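Local coordinates for protein HcgC (Methanococcus maripaludis S2, PDB 5O4J) that catalyses the S-adenosylmethionine-dependent C-methylation of a pyridinol, probably as a step in making the iron-guanylylpyridinol cofactor of [Fe]-hydrogenase, at residues Ala45-Ala50 with Ile110-Ile115; Asn193-Val198 with Asp236-Glu241; Pro75-Ile80 with Lys216-Phe221; Ala30-Tyr35 with Val253-Lys258. All coordinates share one frame; numbering follows the deposited sequence. Where two conformers were deposited one is given.

Contact 1: residues Ala45-Ala50 with Ile110-Ile115. With SAH (S-adenosyl-L-homocysteine), chain E; PJL ((3~{E})-3-[(~{E})-3-oxidanylprop-2-enoyl]iminopropanoic acid), chain H.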
# COMPACT_ATOMS: atom_id res chain seq x y z
N ALA A 45 -39.43 -15.28 13.11
CA ALA A 45 -37.99 -15.15 12.93
C ALA A 45 -37.40 -14.46 14.15
O ALA A 45 -37.95 -13.47 14.63
CB ALA A 45 -37.65 -14.35 11.67
N ILE A 46 -36.30 -15.00 14.65
CA ILE A 46 -35.54 -14.37 15.73
C ILE A 46 -34.15 -14.05 15.21
O ILE A 46 -33.46 -14.92 14.67
CB ILE A 46 -35.48 -15.27 16.98
CG1 ILE A 46 -36.88 -15.36 17.58
CG2 ILE A 46 -34.48 -14.70 18.00
CD1 ILE A 46 -36.97 -16.02 18.94
N VAL A 47 -33.77 -12.78 15.35
CA VAL A 47 -32.48 -12.27 14.90
C VAL A 47 -31.71 -11.82 16.13
O VAL A 47 -32.18 -10.95 16.88
CB VAL A 47 -32.65 -11.11 13.91
CG1 VAL A 47 -31.30 -10.57 13.47
CG2 VAL A 47 -33.49 -11.56 12.72
N PHE A 48 -30.53 -12.41 16.34
CA PHE A 48 -29.65 -12.02 17.44
C PHE A 48 -28.65 -10.99 16.94
O PHE A 48 -27.93 -11.23 15.97
CB PHE A 48 -28.91 -13.23 18.02
CG PHE A 48 -29.80 -14.21 18.73
CD1 PHE A 48 -30.09 -14.05 20.07
CD2 PHE A 48 -30.32 -15.30 18.06
CE1 PHE A 48 -30.91 -14.95 20.73
CE2 PHE A 48 -31.14 -16.20 18.72
CZ PHE A 48 -31.42 -16.03 20.05
N GLY A 49 -28.60 -9.84 17.62
CA GLY A 49 -27.64 -8.80 17.30
C GLY A 49 -28.24 -7.66 16.52
O GLY A 49 -28.37 -7.73 15.30
N ALA A 50 -28.63 -6.59 17.22
CA ALA A 50 -29.28 -5.46 16.57
C ALA A 50 -28.28 -4.58 15.83
O ALA A 50 -28.58 -4.06 14.75
CB ALA A 50 -30.05 -4.63 17.61
N ILE A 110 -31.47 -16.32 13.03
CA ILE A 110 -30.31 -15.70 12.42
C ILE A 110 -29.46 -15.15 13.55
O ILE A 110 -29.93 -14.31 14.33
CB ILE A 110 -30.68 -14.58 11.43
CG1 ILE A 110 -31.61 -15.14 10.35
CG2 ILE A 110 -29.43 -13.97 10.82
CD1 ILE A 110 -32.07 -14.12 9.32
N ASP A 111 -28.21 -15.61 13.64
CA ASP A 111 -27.26 -15.11 14.62
C ASP A 111 -26.30 -14.16 13.92
O ASP A 111 -25.47 -14.59 13.11
CB ASP A 111 -26.47 -16.23 15.29
CG ASP A 111 -25.27 -15.70 16.05
OD1 ASP A 111 -25.38 -14.60 16.65
OD2 ASP A 111 -24.20 -16.34 16.01
N LEU A 112 -26.39 -12.88 14.24
CA LEU A 112 -25.53 -11.85 13.69
C LEU A 112 -24.52 -11.33 14.71
O LEU A 112 -23.88 -10.30 14.46
CB LEU A 112 -26.38 -10.68 13.18
CG LEU A 112 -27.45 -11.05 12.15
CD1 LEU A 112 -28.33 -9.85 11.82
CD2 LEU A 112 -26.80 -11.58 10.88
N THR A 113 -24.35 -12.02 15.84
CA THR A 113 -23.58 -11.43 16.94
C THR A 113 -22.08 -11.54 16.72
O THR A 113 -21.33 -10.72 17.25
CB THR A 113 -23.96 -12.06 18.28
OG1 THR A 113 -23.69 -13.47 18.28
CG2 THR A 113 -25.43 -11.83 18.58
N GLY A 114 -21.63 -12.53 15.96
CA GLY A 114 -20.21 -12.63 15.65
C GLY A 114 -19.36 -12.83 16.89
O GLY A 114 -19.73 -13.57 17.81
N ILE A 115 -18.20 -12.17 16.91
CA ILE A 115 -17.18 -12.47 17.92
C ILE A 115 -17.72 -12.22 19.33
O ILE A 115 -18.28 -11.16 19.62
CB ILE A 115 -15.93 -11.63 17.65
CG1 ILE A 115 -15.30 -12.04 16.32
CG2 ILE A 115 -14.92 -11.78 18.77
CD1 ILE A 115 -14.35 -11.00 15.77
N SAH E . -21.75 -8.73 12.63
CA SAH E . -22.46 -7.46 12.96
CB SAH E . -21.86 -6.85 14.22
CG SAH E . -22.34 -7.56 15.48
SD SAH E . -21.76 -6.77 16.96
C SAH E . -22.36 -6.46 11.84
O SAH E . -22.89 -5.33 11.99
OXT SAH E . -21.74 -6.80 10.82
C5' SAH E . -22.55 -7.74 18.21
C4' SAH E . -24.01 -7.37 18.42
O4' SAH E . -24.67 -8.47 19.06
C3' SAH E . -24.16 -6.20 19.38
O3' SAH E . -25.37 -5.46 19.11
C2' SAH E . -24.21 -6.90 20.71
O2' SAH E . -24.79 -6.13 21.77
C1' SAH E . -25.04 -8.12 20.39
N9 SAH E . -24.76 -9.28 21.24
C8 SAH E . -23.55 -9.69 21.68
N7 SAH E . -23.69 -10.83 22.41
C5 SAH E . -25.00 -11.15 22.41
C6 SAH E . -25.83 -12.22 22.98
N6 SAH E . -25.26 -13.21 23.72
N1 SAH E . -27.16 -12.18 22.75
C2 SAH E . -27.73 -11.22 22.01
N3 SAH E . -27.04 -10.20 21.47
C4 SAH E . -25.70 -10.13 21.64
O14 PJL H . -18.30 -4.60 14.26
C12 PJL H . -17.22 -4.90 13.66
O13 PJL H . -16.98 -4.63 12.47
C10 PJL H . -16.09 -5.62 14.36
C4 PJL H . -16.56 -6.64 15.36
N5 PJL H . -16.86 -6.32 16.54
C6 PJL H . -17.27 -7.20 17.48
O8 PJL H . -17.07 -7.00 18.66
C7 PJL H . -17.97 -8.45 17.10
C2 PJL H . -18.20 -8.77 15.83
O1 PJL H . -18.80 -9.88 15.46
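Phe-48 and Ile-110 lie on adjacent parallel strands, and three backbone bonds establish the pairing. Ile-110 N donates to Ile-46 O at 2.9 Å, Phe-48 N to Ile-110 O at 2.8 Å, and Leu-112 N to Phe-48 O at 2.8 Å. Leu-112 can be followed outward. Leu-112 CB rests against Phe-48 O at 3.2 Å; CG, set beside its own backbone N (chi1 -56°), comes next to Val-47 CG1; CD1 ends 3.5 Å from the same Val-47 CG1, tighter than ordinary van der Waals contact, with Gly-49 O a little farther off. On the other face of the sheet, Thr-113 CG2 meets Phe-48 CB at 3.8 Å and also reaches the ribose and adenine of S-adenosylhomocysteine. Asp-111 holds the chain as it turns out of the strand: its OD1 accepts from Thr-113 N, closing an Asx turn, and also from Thr-113 OG1, while OD2 forms a salt bridge with Arg-153. Gly-49 leaves its strand at phi 102°, where a beta carbon would jam against the carbonyl O of Phe-48 and crowd Leu-112 and Thr-113 CG2. These strand ends and the strand order fit a Rossmann-like methyltransferase. Within this contact, the ligands are met polarly through main-chain atoms: Leu-112 O takes a weak bond from the amino nitrogen of S-adenosylhomocysteine, and PJL O1 donates to Thr-113 O while accepting from Ile-115 N at 2.8 Å.

Contact 2: residues Asn193-Val198 with Asp236-Glu241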
# COMPACT_ATOMS: atom_id res chain seq x y z
N ASN A 193 -5.80 10.53 -2.18
CA ASN A 193 -4.64 11.37 -1.90
C ASN A 193 -3.71 11.45 -3.10
O ASN A 193 -3.01 12.46 -3.27
CB ASN A 193 -3.88 10.86 -0.69
CG ASN A 193 -3.12 11.96 -0.02
OD1 ASN A 193 -3.70 12.91 0.50
ND2 ASN A 193 -1.80 11.86 -0.04
N GLU A 194 -3.70 10.42 -3.95
CA GLU A 194 -2.84 10.38 -5.12
C GLU A 194 -3.42 11.12 -6.32
O GLU A 194 -2.73 11.26 -7.33
CB GLU A 194 -2.54 8.92 -5.48
CG GLU A 194 -1.68 8.26 -4.42
CD GLU A 194 -1.22 6.86 -4.77
OE1 GLU A 194 -1.73 6.26 -5.74
OE2 GLU A 194 -0.34 6.35 -4.05
N LEU A 195 -4.65 11.62 -6.23
CA LEU A 195 -5.18 12.48 -7.29
C LEU A 195 -4.34 13.74 -7.42
O LEU A 195 -3.88 14.31 -6.42
CB LEU A 195 -6.63 12.85 -7.01
CG LEU A 195 -7.66 11.73 -7.04
CD1 LEU A 195 -9.00 12.26 -6.52
CD2 LEU A 195 -7.81 11.13 -8.44
N ASP A 196 -4.13 14.19 -8.66
CA ASP A 196 -3.37 15.41 -8.87
C ASP A 196 -3.98 16.56 -8.10
O ASP A 196 -5.20 16.77 -8.11
CB ASP A 196 -3.32 15.77 -10.36
CG ASP A 196 -2.50 17.01 -10.60
OD1 ASP A 196 -1.36 17.05 -10.12
OD2 ASP A 196 -2.99 17.95 -11.28
N SER A 197 -3.11 17.32 -7.42
CA SER A 197 -3.39 18.58 -6.71
C SER A 197 -3.93 18.36 -5.30
O SER A 197 -4.12 19.35 -4.59
CB SER A 197 -4.37 19.49 -7.46
OG SER A 197 -5.71 19.19 -7.16
N VAL A 198 -4.18 17.13 -4.86
CA VAL A 198 -4.61 16.92 -3.48
C VAL A 198 -3.44 17.19 -2.55
O VAL A 198 -2.33 16.70 -2.77
CB VAL A 198 -5.17 15.50 -3.29
CG1 VAL A 198 -5.42 15.21 -1.80
CG2 VAL A 198 -6.44 15.32 -4.11
N ASP A 236 -7.07 21.79 -7.22
CA ASP A 236 -7.99 21.65 -8.33
C ASP A 236 -9.22 20.85 -7.91
O ASP A 236 -9.26 20.21 -6.85
CB ASP A 236 -7.30 21.00 -9.52
CG ASP A 236 -6.14 21.82 -10.04
OD1 ASP A 236 -6.21 23.07 -9.95
OD2 ASP A 236 -5.16 21.24 -10.54
N HIS A 237 -10.22 20.87 -8.78
CA HIS A 237 -11.45 20.14 -8.50
C HIS A 237 -11.18 18.64 -8.46
O HIS A 237 -10.54 18.09 -9.36
CB HIS A 237 -12.51 20.46 -9.56
CG HIS A 237 -12.97 21.88 -9.52
ND1 HIS A 237 -13.97 22.32 -8.67
CD2 HIS A 237 -12.60 22.96 -10.24
CE1 HIS A 237 -14.16 23.61 -8.85
NE2 HIS A 237 -13.35 24.03 -9.81
N VAL A 238 -11.70 18.00 -7.42
CA VAL A 238 -11.60 16.55 -7.25
C VAL A 238 -12.95 15.92 -6.93
O VAL A 238 -13.03 14.70 -6.78
CB VAL A 238 -10.57 16.19 -6.15
CG1 VAL A 238 -9.16 16.58 -6.60
CG2 VAL A 238 -10.91 16.88 -4.83
N GLU A 239 -14.01 16.72 -6.92
CA GLU A 239 -15.33 16.25 -6.50
C GLU A 239 -15.75 14.97 -7.24
O GLU A 239 -16.29 14.05 -6.62
CB GLU A 239 -16.36 17.36 -6.70
CG GLU A 239 -16.35 17.99 -8.09
CD GLU A 239 -17.00 19.36 -8.13
OE1 GLU A 239 -17.50 19.81 -7.09
OE2 GLU A 239 -17.01 19.98 -9.22
N TYR A 240 -15.51 14.89 -8.55
CA TYR A 240 -16.01 13.74 -9.29
C TYR A 240 -15.22 12.48 -8.98
O TYR A 240 -15.81 11.41 -8.74
CB TYR A 240 -16.00 14.04 -10.79
CG TYR A 240 -16.90 15.18 -11.15
CD1 TYR A 240 -18.13 15.33 -10.52
CD2 TYR A 240 -16.52 16.13 -12.08
CE1 TYR A 240 -18.96 16.38 -10.83
CE2 TYR A 240 -17.35 17.18 -12.40
CZ TYR A 240 -18.56 17.30 -11.76
OH TYR A 240 -19.39 18.35 -12.07
N GLU A 241 -13.89 12.56 -9.01
CA GLU A 241 -13.08 11.39 -8.70
C GLU A 241 -13.30 10.94 -7.27
O GLU A 241 -13.26 9.74 -6.97
CB GLU A 241 -11.60 11.69 -8.96
CG GLU A 241 -11.27 11.95 -10.42
CD GLU A 241 -11.43 13.42 -10.81
OE1 GLU A 241 -12.09 14.18 -10.07
OE2 GLU A 241 -10.91 13.81 -11.88
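Leu-195 to Val-198 form a type II beta turn, closed by Val-198 N donating to Leu-195 O, and its third residue, Ser-197, brings its CA within 5.8 Å of Asp-236 CA. The turn leads from helix 177-193 into strand 198-203; the partner segment follows strand 230-234 of the same antiparallel sheet and runs from Asp-236 to Val-238, the N-cap position of helix 239-251. One direct hydrogen bond joins the two: Asp-236 N donates to Ser-197 OG at 2.9 Å. The hydroxyl both accepts and donates, since Ser-197 OG gives a bond to Asp-196 O at 2.6 Å, in the carbonyl plane on a lone pair. Replacing the hydroxyl of Ser-197 with an alanine's methyl is likely to leave Asp-236 N without its acceptor and Asp-196 O without its donor. Apolar contacts accompany the bond: Leu-195 CD1 crosses to Glu-241 CB at 3.6 Å, and Val-198 CG2 meets Val-238 CG1 at 3.9 Å. Nearer solvent, Asp-196 OD2 and Asp-236 OD2 stand 4.0 Å apart; Asp-196 OD1 accepts from Gly-143 N of the second subunit. The chemistry implies a turn held by one hydroxyl, bonded within it and across, the two nearby carboxylates probably being a modest electrostatic cost.

Contact 3: residues Pro75-Ile80 with Lys216-Phe221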
# COMPACT_ATOMS: atom_id res chain seq x y z
N PRO A 75 -30.10 -3.81 26.35
CA PRO A 75 -31.48 -3.31 26.22
C PRO A 75 -31.60 -1.97 25.52
O PRO A 75 -32.61 -1.74 24.85
CB PRO A 75 -31.97 -3.24 27.68
CG PRO A 75 -30.75 -3.27 28.51
CD PRO A 75 -29.74 -4.07 27.75
N HIS A 76 -30.61 -1.09 25.63
CA HIS A 76 -30.75 0.23 25.01
C HIS A 76 -30.73 0.16 23.49
O HIS A 76 -31.10 1.14 22.83
CB HIS A 76 -29.66 1.19 25.51
CG HIS A 76 -28.33 1.00 24.85
ND1 HIS A 76 -27.46 -0.00 25.20
CD2 HIS A 76 -27.71 1.72 23.88
CE1 HIS A 76 -26.36 0.09 24.47
NE2 HIS A 76 -26.49 1.13 23.66
N LEU A 77 -30.33 -0.97 22.90
CA LEU A 77 -30.34 -1.05 21.45
C LEU A 77 -31.74 -1.17 20.87
O LEU A 77 -31.88 -1.19 19.64
CB LEU A 77 -29.47 -2.21 20.98
CG LEU A 77 -27.98 -1.85 20.92
CD1 LEU A 77 -27.17 -3.09 20.61
CD2 LEU A 77 -27.70 -0.77 19.87
N LYS A 78 -32.78 -1.22 21.71
CA LYS A 78 -34.13 -1.02 21.20
C LYS A 78 -34.22 0.27 20.40
O LYS A 78 -35.04 0.38 19.48
CB LYS A 78 -35.13 -0.99 22.36
CG LYS A 78 -34.83 0.08 23.42
CD LYS A 78 -36.05 0.36 24.29
CE LYS A 78 -35.66 0.85 25.68
NZ LYS A 78 -34.88 2.12 25.66
N ASP A 79 -33.39 1.27 20.74
CA ASP A 79 -33.39 2.56 20.05
C ASP A 79 -32.87 2.48 18.62
O ASP A 79 -33.04 3.44 17.88
CB ASP A 79 -32.55 3.59 20.83
CG ASP A 79 -33.00 3.77 22.27
OD1 ASP A 79 -34.22 3.69 22.53
OD2 ASP A 79 -32.13 4.05 23.14
N ILE A 80 -32.21 1.38 18.23
CA ILE A 80 -31.65 1.28 16.89
C ILE A 80 -32.60 0.63 15.89
O ILE A 80 -32.22 0.43 14.73
CB ILE A 80 -30.29 0.55 16.91
CG1 ILE A 80 -29.41 1.04 15.75
CG2 ILE A 80 -30.43 -0.97 16.84
CD1 ILE A 80 -27.92 0.75 15.93
N LYS A 216 -23.66 4.71 25.12
CA LYS A 216 -25.03 4.18 25.04
C LYS A 216 -26.03 5.22 24.53
O LYS A 216 -27.13 5.37 25.06
CB LYS A 216 -25.44 3.60 26.39
CG LYS A 216 -24.55 2.43 26.81
CD LYS A 216 -25.12 1.68 27.99
CE LYS A 216 -24.49 0.31 28.12
NZ LYS A 216 -23.04 0.40 28.41
N ASN A 217 -25.65 5.89 23.45
CA ASN A 217 -26.45 6.95 22.85
C ASN A 217 -26.60 6.65 21.36
O ASN A 217 -25.79 7.08 20.54
CB ASN A 217 -25.85 8.31 23.09
CG ASN A 217 -26.79 9.43 22.71
OD1 ASN A 217 -27.70 9.24 21.90
ND2 ASN A 217 -26.57 10.61 23.28
N VAL A 218 -27.64 5.87 21.01
CA VAL A 218 -27.85 5.50 19.61
C VAL A 218 -28.13 6.73 18.77
O VAL A 218 -27.67 6.85 17.63
CB VAL A 218 -28.99 4.47 19.51
CG1 VAL A 218 -29.37 4.22 18.03
CG2 VAL A 218 -28.58 3.18 20.19
N LYS A 219 -28.92 7.67 19.30
CA LYS A 219 -29.27 8.85 18.52
C LYS A 219 -28.02 9.63 18.11
O LYS A 219 -27.90 10.06 16.96
CB LYS A 219 -30.22 9.72 19.35
CG LYS A 219 -30.69 10.98 18.65
CD LYS A 219 -31.64 11.73 19.58
CE LYS A 219 -32.05 13.07 19.02
NZ LYS A 219 -32.98 13.76 19.95
N LYS A 220 -27.08 9.80 19.05
CA LYS A 220 -25.81 10.44 18.74
C LYS A 220 -25.04 9.66 17.67
O LYS A 220 -24.47 10.24 16.75
CB LYS A 220 -24.99 10.55 20.03
CG LYS A 220 -23.68 11.33 19.92
CD LYS A 220 -23.02 11.42 21.30
CE LYS A 220 -21.62 12.03 21.25
NZ LYS A 220 -20.57 11.05 20.91
N PHE A 221 -25.04 8.32 17.79
CA PHE A 221 -24.38 7.47 16.81
C PHE A 221 -24.94 7.71 15.41
O PHE A 221 -24.19 7.87 14.45
CB PHE A 221 -24.55 6.01 17.21
CG PHE A 221 -24.21 5.02 16.12
CD1 PHE A 221 -22.89 4.79 15.77
CD2 PHE A 221 -25.20 4.30 15.50
CE1 PHE A 221 -22.57 3.86 14.78
CE2 PHE A 221 -24.89 3.36 14.51
CZ PHE A 221 -23.58 3.15 14.15
O HOH W 1 -29.38 5.08 23.11
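Val-218 carries the tightly packed part of the contact, setting its two methyls among three residues of the 3-10 segment 75-80. Val-218 CG1, anti to the backbone N (chi1 172°), meets Ile-80 CG1 at 3.9 Å and lies 3.8 Å from Asp-79 O; Val-218 CG2 reaches Leu-77 CD2 at 4.1 Å. Ile-80 CD1 also approaches Phe-221 CE2. Beside Val-218 the His-76 ring is sandwiched, with Leu-77 CG over one face and Lys-216 over the opposite one. Lys-216 CB stands 3.9 Å from the His-76 ring centroid, only 14° off the normal, a CH-pi contact, while His-76 NE2 bonds to Val-212 O. With an alanine at His-76, the lysine methylenes would probably lose the surface they lie along and Val-212 O its partner. The solvent side is looser and water-mediated: water 1 donates to Asp-79 OD2 (2.9 Å) and to Lys-216 O (3.0 Å), and accepts from Val-218 N (2.8 Å). No direct hydrogen bond spans the two segments. Segment 75-80 follows strand 65-72, whose end holds Asp-72; this is consistent with a contact backing one side of the S-adenosylhomocysteine pocket, which Leu-77 reaches, in a Rossmann-like fold.

Contact 4: residues Ala30-Tyr35 with Val253-Lys258. With SO4 (sulfate ion), chain P.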
# COMPACT_ATOMS: atom_id res chain seq x y z
N ALA A 30 -28.49 -8.16 3.75
CA ALA A 30 -29.90 -8.52 3.74
C ALA A 30 -30.27 -9.25 2.46
O ALA A 30 -31.04 -10.21 2.48
CB ALA A 30 -30.76 -7.27 3.94
N ASN A 31 -29.76 -8.77 1.32
CA ASN A 31 -30.06 -9.42 0.06
C ASN A 31 -29.44 -10.81 -0.03
O ASN A 31 -30.03 -11.72 -0.64
CB ASN A 31 -29.62 -8.54 -1.10
CG ASN A 31 -30.60 -7.40 -1.36
OD1 ASN A 31 -31.78 -7.52 -1.03
ND2 ASN A 31 -30.11 -6.31 -1.93
N ALA A 32 -28.25 -11.01 0.55
CA ALA A 32 -27.66 -12.35 0.61
C ALA A 32 -28.57 -13.31 1.37
O ALA A 32 -28.77 -14.46 0.96
CB ALA A 32 -26.28 -12.28 1.27
N ILE A 33 -29.11 -12.86 2.50
CA ILE A 33 -30.04 -13.69 3.27
C ILE A 33 -31.30 -13.96 2.46
O ILE A 33 -31.78 -15.10 2.37
CB ILE A 33 -30.36 -13.01 4.62
CG1 ILE A 33 -29.14 -13.10 5.53
CG2 ILE A 33 -31.59 -13.63 5.28
CD1 ILE A 33 -29.16 -12.16 6.71
N LYS A 34 -31.85 -12.91 1.82
CA LYS A 34 -33.04 -13.07 1.00
C LYS A 34 -32.85 -14.16 -0.04
O LYS A 34 -33.71 -15.03 -0.21
CB LYS A 34 -33.38 -11.75 0.31
CG LYS A 34 -34.62 -11.79 -0.56
CD LYS A 34 -34.81 -10.47 -1.30
CE LYS A 34 -36.04 -10.50 -2.20
NZ LYS A 34 -36.17 -9.24 -2.98
N TYR A 35 -31.73 -14.11 -0.76
CA TYR A 35 -31.47 -15.08 -1.82
C TYR A 35 -31.36 -16.49 -1.25
O TYR A 35 -31.86 -17.45 -1.85
CB TYR A 35 -30.19 -14.69 -2.56
CG TYR A 35 -29.74 -15.71 -3.56
CD1 TYR A 35 -30.43 -15.89 -4.75
CD2 TYR A 35 -28.63 -16.51 -3.32
CE1 TYR A 35 -30.02 -16.83 -5.67
CE2 TYR A 35 -28.21 -17.45 -4.24
CZ TYR A 35 -28.91 -17.61 -5.41
OH TYR A 35 -28.51 -18.55 -6.33
N VAL A 253 -17.62 -4.76 -1.95
CA VAL A 253 -18.21 -5.60 -0.92
C VAL A 253 -19.08 -6.66 -1.58
O VAL A 253 -19.91 -6.37 -2.45
CB VAL A 253 -19.01 -4.77 0.08
CG1 VAL A 253 -19.69 -5.66 1.12
CG2 VAL A 253 -18.10 -3.77 0.77
N ASP A 254 -18.86 -7.91 -1.19
CA ASP A 254 -19.58 -9.07 -1.71
C ASP A 254 -20.05 -9.89 -0.51
O ASP A 254 -19.22 -10.34 0.28
CB ASP A 254 -18.65 -9.88 -2.61
CG ASP A 254 -19.37 -10.90 -3.44
OD1 ASP A 254 -20.61 -10.82 -3.54
OD2 ASP A 254 -18.68 -11.78 -3.98
N SER A 255 -21.37 -10.02 -0.36
CA SER A 255 -21.97 -10.77 0.74
C SER A 255 -22.76 -11.95 0.19
O SER A 255 -23.47 -11.82 -0.82
CB SER A 255 -22.90 -9.89 1.57
OG SER A 255 -23.27 -10.55 2.76
N PHE A 256 -22.64 -13.10 0.84
CA PHE A 256 -23.35 -14.28 0.37
C PHE A 256 -23.48 -15.28 1.51
O PHE A 256 -22.65 -15.30 2.42
CB PHE A 256 -22.65 -14.93 -0.83
CG PHE A 256 -21.18 -15.19 -0.62
CD1 PHE A 256 -20.24 -14.20 -0.88
CD2 PHE A 256 -20.74 -16.43 -0.17
CE1 PHE A 256 -18.89 -14.43 -0.68
CE2 PHE A 256 -19.40 -16.67 0.03
CZ PHE A 256 -18.47 -15.67 -0.24
N VAL A 257 -24.53 -16.09 1.46
CA VAL A 257 -24.71 -17.16 2.41
C VAL A 257 -24.24 -18.45 1.76
O VAL A 257 -24.73 -18.85 0.70
CB VAL A 257 -26.17 -17.29 2.89
CG1 VAL A 257 -26.24 -18.38 3.97
CG2 VAL A 257 -26.67 -15.96 3.43
N LYS A 258 -23.29 -19.10 2.41
CA LYS A 258 -22.82 -20.41 1.97
C LYS A 258 -23.61 -21.47 2.73
O LYS A 258 -23.60 -21.50 3.97
CB LYS A 258 -21.33 -20.58 2.21
CG LYS A 258 -20.80 -21.91 1.70
CD LYS A 258 -19.35 -22.13 2.06
CE LYS A 258 -18.94 -23.54 1.67
NZ LYS A 258 -17.55 -23.86 2.10
S SO4 P . -15.55 -22.51 4.72
O1 SO4 P . -17.00 -22.48 4.44
O2 SO4 P . -15.19 -23.84 5.24
O3 SO4 P . -14.81 -22.23 3.48
O4 SO4 P . -15.23 -21.48 5.74
O HOH W 2 -26.61 -15.51 -0.50
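Ser-255, Phe-256 and Val-257 pack against Ala-32, where helix 18-37 meets the outermost strand, within this chain, of the mixed seven-stranded sheet in a Rossmann-like alpha/beta fold. The local axes approach to 6.8 Å and cross at -30°, both running in the same N-to-C sense, a spacing close enough that a methyl is the side chain pointing from the helix into the middle of the contact. At the start of the strand, Val-253 O receives Lys-28 NZ from the preceding turn of the helix, and Asp-254 OD2 bonds to His-140 of the fourth subunit. Ser-255 is the first to touch: Ser-255 O lies 3.5 Å from Ala-32 CB, and Ser-255 OG, 3.8 Å from that methyl, is turned anti to the backbone N (chi1 -169°) and bonded to Thr-165 OG1 of the neighbouring strand. Phe-256 contributes backbone, its CA 3.7 Å from Ala-32 CB, while its side chain points off the helix. Val-257 returns to the helix side. Val-257 CG2 lies 3.6 Å from Ala-32 O and also touches Ile-33 CG1. At Val-257 N a water stands in for a direct bond: water 2 accepts from Val-257 N at 2.9 Å and donates to Ala-32 O at 2.8 Å, with the Tyr-35 ring presenting its edge to it. Lys-258 extends away to a salt bridge with Asp-151 of the fourth subunit and to a sulfate, probably from the crystallisation liquor, where Lys-258 NZ donates to sulfate O1 at 2.8 Å.

Contacts 1, 3 and 4 gather around the seven-stranded sheet, whereas contact 2 lies far out, beside the four-stranded antiparallel sheet, its centre 41 Å from that of contact 1 and 34 Å from that of contact 4. The centre of contact 1 is 17 Å from that of contact 3, touched through Ala-50 CB and Ile-80 CG2 (3.8 Å), and 15 Å from that of contact 4, touched through Ile-110 CD1 and Ile-33 CG2 (4.1 Å). Along the chain, contact 4 encloses the others; contact 3 interlocks with contacts 1 and 2, and contact 1 closes before contact 2 opens. Contacts 1, 3 and 4 thus join distant parts of the chain around the sheet that binds S-adenosylhomocysteine, while contact 2 stays within the outlying region.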